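Local structure of carbohydrate kinase, FGGY (Novosphingobium aromaticivorans, 3H6E) at residues Ser110-Phe115 with Ser186-Arg191. The protein probably acts as a kinase of the FGGY carbohydrate kinase family, which transfers phosphate from ATP to sugars and related polyols. Numbering follows the deposited sequence.
Sequences SQRDPF and SPMAKR
Asp113 reaches across to the first turn of helix 187-191, and one carboxylate oxygen makes the tight half of the contact. Its OD2 accepts the backbone N-H of Met188 at 2.7 Å, with an N-H...O angle of 157°, so the bond is nearly straight. The donor arrives on the syn side, 18° out of the carboxylate plane. Round the same oxygen sit three carbons: CD of Pro187 at 3.1 Å, CB of Met188 at 3.2 Å, and CB of Ser186 a little farther. Chi1 of Asp113, -76°, sets CG anti to the carbonyl carbon, which carries the carboxylate to this helix start. The first turn thus has two side-chain acceptors: Ser186, the N-cap, takes the N-H of Ala189 through OG in a weak 3.3 Å bond, the same OG being hydrogen-bonded to the backbone O of Asp176, and Asp113 serves Met188 from a loop 75 residues earlier in the chain. A negative group at a helix N-terminus probably gains from the peptide N-H groups of the first turn. With an alanine in place of Asp113, the Met188 N-H is likely to lose this acceptor, and a gap to open beside the Pro187 ring. Within the N-terminal FGGY domain, of the actin-like ATPase clan, the contact joins the loop after helix 102-109 to the short helix 187-191. Inward of the carboxylate, the selenomethionine Met188 bends at chi3, and its SE lies 3.9 Å from CA of Arg112, whose guanidinium forms a salt bridge with Asp176. Packing slackens toward the solvent side, where exposed Arg191 and the partly exposed Gln111 run alongside in opposite senses, the amide turned nearly perpendicular to the guanidinium. NH1 of Arg191 stays 4.3 Å from OD1 of Asp113, beyond salt-bridge range, so any attraction between the two charges is probably weak and long-range.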
# COMPACT_ATOMS: atom_id res chain seq x y z
N SER A 110 -19.13 7.31 -15.70
CA SER A 110 -20.55 6.96 -15.79
C SER A 110 -20.78 5.55 -16.34
O SER A 110 -21.92 5.13 -16.52
CB SER A 110 -21.33 7.99 -16.62
OG SER A 110 -20.78 8.13 -17.93
N GLN A 111 -19.69 4.84 -16.60
CA GLN A 111 -19.78 3.51 -17.20
C GLN A 111 -19.07 2.44 -16.34
O GLN A 111 -19.00 1.27 -16.72
CB GLN A 111 -19.26 3.57 -18.65
CG GLN A 111 -18.67 2.30 -19.20
CD GLN A 111 -17.21 2.14 -18.81
OE1 GLN A 111 -16.70 2.88 -17.97
NE2 GLN A 111 -16.54 1.19 -19.44
N ARG A 112 -18.58 2.85 -15.18
CA ARG A 112 -17.92 1.94 -14.24
C ARG A 112 -18.89 0.95 -13.59
O ARG A 112 -20.10 1.20 -13.52
CB ARG A 112 -17.19 2.74 -13.15
CG ARG A 112 -15.95 3.48 -13.64
CD ARG A 112 -15.45 4.48 -12.60
NE ARG A 112 -14.66 3.87 -11.54
CZ ARG A 112 -15.10 3.59 -10.31
NH1 ARG A 112 -16.35 3.86 -9.97
NH2 ARG A 112 -14.29 3.05 -9.42
N ASP A 113 -18.36 -0.17 -13.11
CA ASP A 113 -19.15 -1.16 -12.38
C ASP A 113 -19.47 -0.64 -10.98
O ASP A 113 -18.85 0.32 -10.53
CB ASP A 113 -18.39 -2.48 -12.28
CG ASP A 113 -18.40 -3.26 -13.56
OD1 ASP A 113 -19.32 -3.04 -14.38
OD2 ASP A 113 -17.51 -4.11 -13.76
N PRO A 114 -20.44 -1.26 -10.30
CA PRO A 114 -20.79 -0.81 -8.95
C PRO A 114 -19.67 -1.14 -7.97
O PRO A 114 -18.97 -2.14 -8.15
CB PRO A 114 -22.04 -1.64 -8.61
CG PRO A 114 -22.50 -2.24 -9.90
CD PRO A 114 -21.27 -2.40 -10.73
N PHE A 115 -19.51 -0.32 -6.94
CA PHE A 115 -18.47 -0.55 -5.94
C PHE A 115 -18.63 -1.91 -5.26
O PHE A 115 -17.68 -2.45 -4.70
CB PHE A 115 -18.47 0.57 -4.90
CG PHE A 115 -17.55 0.32 -3.74
CD1 PHE A 115 -18.01 -0.29 -2.58
CD2 PHE A 115 -16.21 0.69 -3.80
CE1 PHE A 115 -17.17 -0.52 -1.51
CE2 PHE A 115 -15.36 0.46 -2.74
CZ PHE A 115 -15.84 -0.15 -1.59
N SER A 186 -13.46 -7.72 -13.72
CA SER A 186 -14.77 -7.13 -13.54
C SER A 186 -15.62 -7.22 -14.81
O SER A 186 -15.09 -7.34 -15.91
CB SER A 186 -14.64 -5.67 -13.11
OG SER A 186 -13.93 -4.92 -14.07
N PRO A 187 -16.95 -7.18 -14.64
CA PRO A 187 -17.86 -7.14 -15.79
C PRO A 187 -17.40 -6.09 -16.80
O PRO A 187 -17.38 -6.36 -18.00
CB PRO A 187 -19.18 -6.71 -15.16
CG PRO A 187 -19.12 -7.24 -13.78
CD PRO A 187 -17.68 -7.21 -13.36
N MSE A 188 -17.02 -4.92 -16.30
CA MSE A 188 -16.62 -3.81 -17.17
C MSE A 188 -15.40 -4.14 -18.02
O MSE A 188 -15.41 -3.96 -19.23
CB MSE A 188 -16.34 -2.55 -16.35
CG MSE A 188 -15.88 -1.38 -17.21
SE MSE A 188 -15.06 0.08 -16.22
CE MSE A 188 -13.50 -0.86 -15.51
N ALA A 189 -14.33 -4.61 -17.37
CA ALA A 189 -13.09 -4.90 -18.06
C ALA A 189 -13.28 -5.98 -19.13
O ALA A 189 -12.60 -5.97 -20.16
CB ALA A 189 -12.01 -5.31 -17.07
N LYS A 190 -14.19 -6.91 -18.87
CA LYS A 190 -14.51 -7.95 -19.84
C LYS A 190 -15.30 -7.34 -21.00
O LYS A 190 -14.95 -7.52 -22.16
CB LYS A 190 -15.32 -9.07 -19.17
CG LYS A 190 -14.48 -9.96 -18.28
CD LYS A 190 -15.32 -10.95 -17.49
CE LYS A 190 -14.43 -11.97 -16.79
NZ LYS A 190 -15.18 -12.87 -15.87
N ARG A 191 -16.36 -6.61 -20.65
CA ARG A 191 -17.24 -5.96 -21.60
C ARG A 191 -16.48 -5.15 -22.65
O ARG A 191 -16.75 -5.25 -23.86
CB ARG A 191 -18.18 -5.03 -20.83
CG ARG A 191 -19.62 -5.07 -21.27
CD ARG A 191 -20.41 -3.99 -20.56
NE ARG A 191 -19.87 -2.66 -20.83
CZ ARG A 191 -19.38 -1.84 -19.91
NH1 ARG A 191 -19.36 -2.21 -18.63
NH2 ARG A 191 -18.92 -0.65 -20.26